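Local coordinates for hypothetical protein (Staphylococcus aureus subsp. aureus, PDB 1QYI), which is of unknown function but probably belongs to the HAD hydrolases and may act as a phosphatase or related enzyme, at residues Y27-L30 / C34-G37; D43-T48 / T201-G206; N75-M80 / E179-W184; L186-Y191 / K197-T202. All blocks are in the same frame, centred on the assembly; numbering follows the deposited sequence.

How the contacts relate
All four contacts lie in the helical region inserted between strands 3-6 and 233-237 of the parallel HAD-type sheet, where a cap of the C1 kind would sit. Helix 172-195 runs through the group: contacts 3 and 4 both use it, and the loop that follows it, residues 196-216, supplies one side of contacts 2 and 4. Contact 1 closes first along the chain; contact 3 is nested within the long loop closed by contact 2, and contacts 2 and 4 share Thr201 and Thr202. Their centres are about 11 Å (2 and 4) to 17 Å (1 and 4, 2 and 3) apart, so early and late parts of the insertion form one continuous cluster.

Contact 1. Residues Y27-L30 / C34-G37; sequences YELL and CYLG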
# COMPACT_ATOMS: atom_id res chain seq x y z
N TYR A 27 -7.46 8.39 -12.65
CA TYR A 27 -7.57 9.62 -13.42
C TYR A 27 -6.77 9.59 -14.74
O TYR A 27 -7.25 10.00 -15.79
CB TYR A 27 -7.16 10.81 -12.53
CG TYR A 27 -7.65 12.17 -12.99
CD1 TYR A 27 -9.02 12.43 -13.14
CD2 TYR A 27 -6.75 13.20 -13.27
CE1 TYR A 27 -9.47 13.70 -13.57
CE2 TYR A 27 -7.18 14.45 -13.68
CZ TYR A 27 -8.53 14.70 -13.84
OH TYR A 27 -8.92 15.94 -14.30
N GLU A 28 -5.54 9.08 -14.70
CA GLU A 28 -4.75 9.02 -15.92
C GLU A 28 -5.34 8.05 -16.93
O GLU A 28 -5.22 8.23 -18.14
CB GLU A 28 -3.33 8.59 -15.64
CG GLU A 28 -2.39 8.83 -16.80
CD GLU A 28 -1.12 8.05 -16.67
OE1 GLU A 28 -0.71 7.75 -15.52
OE2 GLU A 28 -0.52 7.75 -17.73
N LEU A 29 -5.95 6.99 -16.41
CA LEU A 29 -6.57 5.99 -17.26
C LEU A 29 -7.88 6.54 -17.84
O LEU A 29 -8.50 5.93 -18.71
CB LEU A 29 -6.86 4.73 -16.43
CG LEU A 29 -6.11 3.43 -16.74
CD1 LEU A 29 -4.71 3.70 -17.24
CD2 LEU A 29 -6.07 2.60 -15.45
N LEU A 30 -8.28 7.71 -17.37
CA LEU A 30 -9.54 8.29 -17.83
C LEU A 30 -9.43 9.47 -18.78
O LEU A 30 -10.19 9.55 -19.74
CB LEU A 30 -10.37 8.69 -16.61
CG LEU A 30 -11.77 8.14 -16.41
CD1 LEU A 30 -11.94 6.70 -16.84
CD2 LEU A 30 -12.04 8.29 -14.94
N CYS A 34 -3.73 8.49 -24.13
CA CYS A 34 -2.95 7.25 -24.27
C CYS A 34 -3.85 6.06 -23.98
O CYS A 34 -3.52 4.92 -24.30
CB CYS A 34 -1.80 7.21 -23.27
SG CYS A 34 -0.17 7.42 -23.95
N TYR A 35 -4.99 6.36 -23.35
CA TYR A 35 -5.98 5.36 -22.96
C TYR A 35 -7.38 5.79 -23.40
O TYR A 35 -7.70 5.73 -24.58
CB TYR A 35 -5.92 5.18 -21.44
CG TYR A 35 -4.53 4.86 -20.94
CD1 TYR A 35 -3.88 3.69 -21.33
CD2 TYR A 35 -3.83 5.76 -20.12
CE1 TYR A 35 -2.58 3.40 -20.92
CE2 TYR A 35 -2.53 5.49 -19.69
CZ TYR A 35 -1.91 4.30 -20.11
OH TYR A 35 -0.62 4.01 -19.74
N LEU A 36 -8.23 6.22 -22.46
CA LEU A 36 -9.55 6.67 -22.87
C LEU A 36 -9.54 8.09 -23.44
O LEU A 36 -10.09 8.34 -24.51
CB LEU A 36 -10.56 6.58 -21.72
CG LEU A 36 -11.23 5.23 -21.47
CD1 LEU A 36 -12.39 5.44 -20.50
CD2 LEU A 36 -11.74 4.62 -22.78
N GLY A 37 -8.89 9.01 -22.74
CA GLY A 37 -8.84 10.38 -23.22
C GLY A 37 -10.23 10.97 -23.29
O GLY A 37 -10.63 11.53 -24.31
O HOH W 1 1.20 5.83 -18.78
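Leu29 lays CD1 over the middle of the Tyr35 ring, 3.7 Å from its centroid, a CH-pi contact on one face. On the opposite face, toward the rim, lies Cys34 CB. With chi1 of -54°, Tyr35 sets CG opposite its own carbonyl carbon, which brings the ring alongside the last turn of the helix. At the ring's edge Glu28 O comes to 3.5 Å from CD2, and Glu28 OE2 stands 3.6 Å from CE2 with its carboxylate turned 57° from the ring plane. The Glu28 chain is stretched out, with CG trans to the backbone N (chi1 -166°), and carries OE2 to a water at 2.8 Å that also meets Tyr35 OH. OE1 forms a salt bridge with Lys204. Further along, Leu36 sends CB to 3.6 Å from Leu30 O, while the two leucines run side by side, CD1 to CD1. Gly37 has positive phi where the chain runs back past the helix end, and Leu30 is backbone-bonded to Leu38. In the probable helical cap of this HAD-type chain, the buried contact thus closes the C-terminal end of helix 16-31 against helix 172-195 (Val180, Ala177) and helix 77-93 (Phe85, Ile92).

Contact 2. Residues D43-T48 / T201-G206; sequences DWETLT and TTFKTG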
# COMPACT_ATOMS: atom_id res chain seq x y z
N ASP A 43 -1.23 18.80 -17.26
CA ASP A 43 -0.04 18.05 -17.65
C ASP A 43 0.47 17.28 -16.44
O ASP A 43 0.79 17.86 -15.41
CB ASP A 43 1.03 19.01 -18.17
CG ASP A 43 2.20 18.30 -18.81
OD1 ASP A 43 3.14 18.98 -19.26
OD2 ASP A 43 2.18 17.05 -18.89
N TRP A 44 0.53 15.96 -16.57
CA TRP A 44 0.98 15.09 -15.49
C TRP A 44 2.32 15.50 -14.93
O TRP A 44 2.55 15.45 -13.72
CB TRP A 44 1.10 13.67 -16.01
CG TRP A 44 -0.12 13.17 -16.64
CD1 TRP A 44 -0.21 12.50 -17.83
CD2 TRP A 44 -1.45 13.22 -16.11
NE1 TRP A 44 -1.51 12.13 -18.06
CE2 TRP A 44 -2.29 12.54 -17.01
CE3 TRP A 44 -2.00 13.74 -14.93
CZ2 TRP A 44 -3.67 12.41 -16.80
CZ3 TRP A 44 -3.37 13.61 -14.72
CH2 TRP A 44 -4.18 12.93 -15.64
N GLU A 45 3.22 15.90 -15.82
CA GLU A 45 4.56 16.29 -15.42
C GLU A 45 4.63 17.62 -14.66
O GLU A 45 5.70 18.05 -14.25
CB GLU A 45 5.47 16.33 -16.65
CG GLU A 45 6.92 16.59 -16.31
CD GLU A 45 7.81 16.61 -17.53
OE1 GLU A 45 9.00 16.98 -17.38
OE2 GLU A 45 7.34 16.26 -18.64
N THR A 46 3.49 18.27 -14.46
CA THR A 46 3.50 19.53 -13.73
C THR A 46 2.55 19.53 -12.52
O THR A 46 2.27 20.58 -11.93
CB THR A 46 3.17 20.74 -14.65
OG1 THR A 46 1.92 20.53 -15.33
CG2 THR A 46 4.28 20.92 -15.68
N LEU A 47 2.08 18.35 -12.13
CA LEU A 47 1.18 18.20 -10.98
C LEU A 47 1.78 18.76 -9.69
O LEU A 47 2.99 18.72 -9.49
CB LEU A 47 0.85 16.73 -10.77
CG LEU A 47 0.04 16.00 -11.83
CD1 LEU A 47 0.19 14.50 -11.63
CD2 LEU A 47 -1.40 16.42 -11.77
N THR A 48 0.92 19.27 -8.80
CA THR A 48 1.34 19.82 -7.51
C THR A 48 0.66 19.02 -6.40
O THR A 48 -0.24 18.22 -6.66
CB THR A 48 0.89 21.27 -7.32
OG1 THR A 48 -0.50 21.29 -6.96
CG2 THR A 48 1.10 22.08 -8.59
N THR A 201 6.23 6.12 -19.80
CA THR A 201 6.55 7.54 -19.88
C THR A 201 8.04 7.82 -19.62
O THR A 201 8.84 6.91 -19.45
CB THR A 201 5.73 8.35 -18.84
OG1 THR A 201 6.18 8.05 -17.51
CG2 THR A 201 4.25 7.99 -18.94
N THR A 202 8.39 9.10 -19.60
CA THR A 202 9.76 9.53 -19.33
C THR A 202 9.72 10.75 -18.45
O THR A 202 10.73 11.44 -18.29
CB THR A 202 10.55 9.89 -20.60
OG1 THR A 202 9.91 10.97 -21.27
CG2 THR A 202 10.68 8.70 -21.53
N PHE A 203 8.54 11.04 -17.89
CA PHE A 203 8.37 12.20 -17.01
C PHE A 203 7.98 11.82 -15.58
O PHE A 203 7.94 12.68 -14.70
CB PHE A 203 7.33 13.16 -17.61
CG PHE A 203 5.99 12.53 -17.84
CD1 PHE A 203 5.15 12.25 -16.76
CD2 PHE A 203 5.60 12.15 -19.12
CE1 PHE A 203 3.94 11.59 -16.96
CE2 PHE A 203 4.39 11.48 -19.33
CZ PHE A 203 3.56 11.20 -18.25
N LYS A 204 7.69 10.54 -15.35
CA LYS A 204 7.31 10.09 -14.01
C LYS A 204 8.54 9.80 -13.13
O LYS A 204 9.23 8.80 -13.29
CB LYS A 204 6.41 8.86 -14.10
CG LYS A 204 5.04 9.14 -14.70
CD LYS A 204 4.16 7.89 -14.70
CE LYS A 204 2.76 8.17 -15.24
NZ LYS A 204 1.85 7.00 -15.06
N THR A 205 8.78 10.71 -12.18
CA THR A 205 9.92 10.61 -11.28
C THR A 205 9.72 9.64 -10.12
O THR A 205 10.69 9.12 -9.56
CB THR A 205 10.25 11.99 -10.76
OG1 THR A 205 9.06 12.62 -10.30
CG2 THR A 205 10.85 12.84 -11.87
N GLY A 206 8.47 9.39 -9.76
CA GLY A 206 8.18 8.47 -8.68
C GLY A 206 7.90 9.11 -7.33
O GLY A 206 8.80 9.62 -6.66
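Phe203 joins a loop after helix 172-195 to Trp44 and Glu45, in the loop between helices 16-31 and 49-60, bringing together two loops about 150 residues apart in sequence, in what is probably the helical cap of a HAD-type protein. Along the later loop, Thr201 comes first; its backbone N is held by Glu183, and its CB lies 3.4 Å above the plane of the Phe203 ring, offset toward the rim. Phe203 then carries the contact. Its chi1 of 58° puts CG between the backbone N and the carbonyl carbon, sending the ring toward the other loop. There CE1 meets Trp44 CB at 3.6 Å and CZ meets Trp44 CD1 at 4.0 Å, the two side chains running side by side. Glu45 crosses nearer the root of the ring: its chain is fully extended, and OE2 reaches 3.3 Å from Phe203 CB, the carboxylate nearly parallel to the ring at 12°. Lys204 follows, NZ forming its salt bridge with Glu28 and a cation-pi contact with Trp184. Trp44 is fixed in turn by a bond from NE1 to Asp32 and by stacking on His41. The 3-10 turn carrying Trp44 and Glu45 is tied at its base, where Thr46 N and Thr46 OG1, each 2.9 Å away, both donate to Asp43 O from the same face of its carbonyl plane.

Contact 3. Residues N75-M80 / E179-W184; sequences NSNWDM and EVYQEW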
# COMPACT_ATOMS: atom_id res chain seq x y z
N ASN A 75 -8.10 -3.83 0.82
CA ASN A 75 -7.05 -2.96 1.32
C ASN A 75 -5.84 -2.86 0.39
O ASN A 75 -4.87 -2.17 0.70
CB ASN A 75 -6.61 -3.43 2.70
CG ASN A 75 -7.77 -3.47 3.69
OD1 ASN A 75 -8.57 -4.40 3.68
ND2 ASN A 75 -7.88 -2.43 4.52
N SER A 76 -5.91 -3.55 -0.75
CA SER A 76 -4.82 -3.47 -1.72
C SER A 76 -5.12 -2.29 -2.64
O SER A 76 -6.22 -2.20 -3.16
CB SER A 76 -4.75 -4.75 -2.55
OG SER A 76 -3.73 -4.65 -3.54
N ASN A 77 -4.15 -1.40 -2.83
CA ASN A 77 -4.37 -0.23 -3.68
C ASN A 77 -4.62 -0.64 -5.13
O ASN A 77 -5.44 -0.02 -5.80
CB ASN A 77 -3.19 0.74 -3.61
CG ASN A 77 -3.01 1.34 -2.23
OD1 ASN A 77 -2.50 0.69 -1.32
ND2 ASN A 77 -3.44 2.59 -2.08
N TRP A 78 -3.90 -1.65 -5.60
CA TRP A 78 -4.06 -2.13 -6.97
C TRP A 78 -5.53 -2.51 -7.17
O TRP A 78 -6.19 -2.03 -8.10
CB TRP A 78 -3.16 -3.34 -7.25
CG TRP A 78 -1.68 -3.06 -7.15
CD1 TRP A 78 -1.04 -1.87 -7.39
CD2 TRP A 78 -0.64 -4.01 -6.87
NE1 TRP A 78 0.31 -2.02 -7.28
CE2 TRP A 78 0.60 -3.33 -6.96
CE3 TRP A 78 -0.62 -5.38 -6.56
CZ2 TRP A 78 1.84 -3.96 -6.75
CZ3 TRP A 78 0.61 -6.02 -6.34
CH2 TRP A 78 1.83 -5.30 -6.44
N ASP A 79 -6.05 -3.36 -6.28
CA ASP A 79 -7.44 -3.78 -6.40
C ASP A 79 -8.41 -2.60 -6.33
O ASP A 79 -9.34 -2.51 -7.14
CB ASP A 79 -7.79 -4.80 -5.31
CG ASP A 79 -7.01 -6.10 -5.45
OD1 ASP A 79 -7.04 -6.70 -6.55
OD2 ASP A 79 -6.38 -6.53 -4.46
N MSE A 80 -8.19 -1.70 -5.38
CA MSE A 80 -9.07 -0.54 -5.22
C MSE A 80 -9.17 0.34 -6.47
O MSE A 80 -10.28 0.63 -6.93
CB MSE A 80 -8.61 0.32 -4.04
CG MSE A 80 -8.62 -0.40 -2.71
SE MSE A 80 -8.34 0.81 -1.24
CE MSE A 80 -6.85 1.84 -1.97
N GLU A 179 0.21 -1.59 -13.71
CA GLU A 179 1.50 -1.13 -14.23
C GLU A 179 1.55 0.39 -14.20
O GLU A 179 2.60 0.99 -13.95
CB GLU A 179 1.74 -1.62 -15.67
CG GLU A 179 1.79 -3.13 -15.78
CD GLU A 179 2.24 -3.63 -17.14
OE1 GLU A 179 2.01 -2.95 -18.16
OE2 GLU A 179 2.80 -4.73 -17.20
N VAL A 180 0.40 1.01 -14.44
CA VAL A 180 0.31 2.47 -14.45
C VAL A 180 0.58 3.00 -13.05
O VAL A 180 1.22 4.04 -12.89
CB VAL A 180 -1.09 2.95 -14.88
CG1 VAL A 180 -1.11 4.47 -14.95
CG2 VAL A 180 -1.46 2.35 -16.23
N TYR A 181 0.09 2.28 -12.05
CA TYR A 181 0.28 2.71 -10.67
C TYR A 181 1.75 2.59 -10.25
O TYR A 181 2.32 3.49 -9.61
CB TYR A 181 -0.61 1.87 -9.75
CG TYR A 181 -0.35 2.09 -8.27
CD1 TYR A 181 0.74 1.47 -7.64
CD2 TYR A 181 -1.20 2.87 -7.50
CE1 TYR A 181 0.97 1.63 -6.29
CE2 TYR A 181 -0.98 3.04 -6.14
CZ TYR A 181 0.11 2.41 -5.54
OH TYR A 181 0.34 2.56 -4.20
N GLN A 182 2.36 1.47 -10.63
CA GLN A 182 3.75 1.20 -10.28
C GLN A 182 4.70 2.23 -10.89
O GLN A 182 5.67 2.64 -10.24
CB GLN A 182 4.13 -0.23 -10.71
CG GLN A 182 3.44 -1.31 -9.87
CD GLN A 182 3.90 -1.32 -8.42
OE1 GLN A 182 4.94 -1.90 -8.10
NE2 GLN A 182 3.15 -0.66 -7.54
N GLU A 183 4.43 2.66 -12.11
CA GLU A 183 5.30 3.65 -12.73
C GLU A 183 5.09 4.98 -12.01
O GLU A 183 6.04 5.72 -11.75
CB GLU A 183 5.01 3.80 -14.22
CG GLU A 183 6.28 3.84 -15.03
CD GLU A 183 6.07 4.12 -16.50
OE1 GLU A 183 5.32 3.37 -17.15
OE2 GLU A 183 6.67 5.10 -17.00
N TRP A 184 3.83 5.26 -11.69
CA TRP A 184 3.48 6.47 -10.96
C TRP A 184 4.27 6.49 -9.65
O TRP A 184 4.91 7.49 -9.31
CB TRP A 184 1.99 6.46 -10.66
CG TRP A 184 1.13 7.30 -11.59
CD1 TRP A 184 -0.09 6.97 -12.09
CD2 TRP A 184 1.41 8.63 -12.02
NE1 TRP A 184 -0.60 8.04 -12.80
CE2 TRP A 184 0.30 9.07 -12.77
CE3 TRP A 184 2.49 9.51 -11.83
CZ2 TRP A 184 0.23 10.33 -13.34
CZ3 TRP A 184 2.43 10.77 -12.39
CH2 TRP A 184 1.29 11.17 -13.14
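Trp78 turns the edge of its indole toward the face of Tyr181, an offset edge-to-face (T-shaped) pair whose planes stand at 88° with the five-membered ring 5.1 Å from the phenol centroid. NE1 leads, 3.5 Å from Tyr181 CD1, with Trp78 CD1 close behind at 3.8 Å from the same atom. A chi1 of 172° carries the Tyr181 ring across toward helix 77-93, CG lying opposite the backbone N. Its far end is met by Asn77, whose CB lies 4.0 Å from Tyr181 OH. Gln182 meets the same indole edge further along, from NE1 to CZ2: its chain bends at chi2, and the amide plane stands at 90° to the indole, with Gln182 CD 3.7 Å from Trp78 CZ2. Here the first turn of helix 77-93 packs on the middle of helix 172-195, a helix-helix contact within the probable cap of this HAD-type chain; with the closest CA atoms, of Trp78 and Tyr181, 7.5 Å apart, side chains make the contact. Ser76 occupies the N-cap position of the shorter helix, and its backbone O accepts from Met80 N at 3.0 Å. One layer out, Asn77 also leans on Cys18 and Phe19 of helix 16-31, and Trp78 on Gln178. Asp79, on another side of the turn, is held by a salt bridge to Lys144 and a hydrogen bond from Trp174 NE1.

Contact 4. Residues L186-Y191 / K197-T202; sequences LGSKLY and KIARTT
Tyr191 packs its ring against the backbone and side chains of the returning loop. CE2 lies 3.7 Å from Lys197 CB, and OH sits 3.5 Å from Lys197 CD, so the aliphatic part of the lysine crosses the end of the phenol. Ile198 O comes up at the ring edge, 3.6 Å from CE2, and Ala199 CA approaches CD2. The Tyr191 side chain, at chi1 175°, reaches out from the helix to the loop. One turn earlier Ser188 CB touches Ala199 CB at 3.7 Å. In this way the last turns of helix 172-195 pack against the loop that doubles back along them, in the probable HAD cap. The helix is kinked at 188-189: Gly187 has positive phi, and Ser188 N bonds to the backbone of Lys204 instead of to the preceding turn. Among the polar contacts, Ser188 OG is 3.1 Å from Thr201 O, a weak hydrogen bond; its stronger partner is Glu183. Glu192 accepts from Ala199 N, and Glu183 from Arg200 N. Of the charged ends, Lys197 NZ is modelled too close to Glu179 OE2 for that pair to be trusted in detail, while Arg200 bridges Glu112 through NE and Glu179, earlier in the same helix 172-195, through NH1.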
# COMPACT_ATOMS: atom_id res chain seq x y z
N LEU A 186 6.93 4.05 -8.28
CA LEU A 186 8.38 3.83 -8.36
C LEU A 186 9.08 4.79 -9.31
O LEU A 186 10.26 5.09 -9.15
CB LEU A 186 8.69 2.40 -8.79
CG LEU A 186 7.96 1.28 -8.04
CD1 LEU A 186 8.15 -0.02 -8.79
CD2 LEU A 186 8.46 1.18 -6.60
N GLY A 187 8.34 5.28 -10.30
CA GLY A 187 8.94 6.15 -11.29
C GLY A 187 9.44 5.28 -12.43
O GLY A 187 9.65 4.09 -12.25
N SER A 188 9.62 5.86 -13.61
CA SER A 188 10.07 5.12 -14.78
C SER A 188 11.30 4.25 -14.57
O SER A 188 11.29 3.06 -14.88
CB SER A 188 10.34 6.09 -15.93
OG SER A 188 9.14 6.75 -16.32
N LYS A 189 12.36 4.85 -14.04
CA LYS A 189 13.63 4.16 -13.79
C LYS A 189 13.50 2.91 -12.92
O LYS A 189 13.85 1.80 -13.35
CB LYS A 189 14.62 5.14 -13.15
CG LYS A 189 16.05 4.61 -13.08
CD LYS A 189 17.02 5.60 -12.44
CE LYS A 189 18.41 5.45 -13.05
NZ LYS A 189 18.89 4.04 -13.02
N LEU A 190 13.00 3.10 -11.70
CA LEU A 190 12.79 2.02 -10.74
C LEU A 190 11.72 1.03 -11.24
O LEU A 190 11.72 -0.15 -10.88
CB LEU A 190 12.39 2.63 -9.39
CG LEU A 190 13.25 2.55 -8.11
CD1 LEU A 190 14.73 2.53 -8.44
CD2 LEU A 190 12.90 3.73 -7.20
N TYR A 191 10.79 1.53 -12.06
CA TYR A 191 9.76 0.67 -12.61
C TYR A 191 10.40 -0.44 -13.43
O TYR A 191 10.15 -1.61 -13.17
CB TYR A 191 8.82 1.47 -13.52
CG TYR A 191 7.79 0.62 -14.22
CD1 TYR A 191 6.65 0.16 -13.55
CD2 TYR A 191 7.94 0.28 -15.56
CE1 TYR A 191 5.68 -0.60 -14.20
CE2 TYR A 191 6.99 -0.47 -16.22
CZ TYR A 191 5.85 -0.91 -15.54
OH TYR A 191 4.87 -1.61 -16.23
N LYS A 197 9.94 -4.34 -16.81
CA LYS A 197 9.14 -3.93 -17.96
C LYS A 197 9.62 -2.56 -18.38
O LYS A 197 10.19 -1.83 -17.57
CB LYS A 197 7.65 -3.84 -17.59
CG LYS A 197 7.05 -5.14 -17.13
CD LYS A 197 5.64 -4.95 -16.64
CE LYS A 197 5.08 -6.27 -16.17
NZ LYS A 197 3.71 -6.15 -15.61
N ILE A 198 9.39 -2.24 -19.65
CA ILE A 198 9.78 -0.96 -20.24
C ILE A 198 8.77 0.09 -19.80
O ILE A 198 7.56 -0.16 -19.79
CB ILE A 198 9.82 -1.06 -21.81
CG1 ILE A 198 10.99 -1.95 -22.25
CG2 ILE A 198 10.05 0.30 -22.44
CD1 ILE A 198 10.81 -3.40 -21.90
N ALA A 199 9.29 1.26 -19.43
CA ALA A 199 8.47 2.37 -18.96
C ALA A 199 7.63 2.96 -20.06
O ALA A 199 8.05 3.06 -21.22
CB ALA A 199 9.35 3.44 -18.36
N ARG A 200 6.42 3.36 -19.70
CA ARG A 200 5.51 3.96 -20.65
C ARG A 200 5.84 5.43 -20.87
O ARG A 200 5.76 5.92 -21.99
CB ARG A 200 4.07 3.83 -20.14
CG ARG A 200 3.54 2.43 -20.21
CD ARG A 200 2.03 2.42 -20.18
NE ARG A 200 1.52 1.12 -20.63
CZ ARG A 200 1.59 0.00 -19.91
NH1 ARG A 200 2.14 0.02 -18.71
NH2 ARG A 200 1.16 -1.14 -20.43
N THR A 201 6.23 6.12 -19.80
CA THR A 201 6.55 7.54 -19.88
C THR A 201 8.04 7.82 -19.62
O THR A 201 8.84 6.91 -19.45
CB THR A 201 5.73 8.35 -18.84
OG1 THR A 201 6.18 8.05 -17.51
CG2 THR A 201 4.25 7.99 -18.94
N THR A 202 8.39 9.10 -19.60
CA THR A 202 9.76 9.53 -19.33
C THR A 202 9.72 10.75 -18.45
O THR A 202 10.73 11.44 -18.29
CB THR A 202 10.55 9.89 -20.60
OG1 THR A 202 9.91 10.97 -21.27
CG2 THR A 202 10.68 8.70 -21.53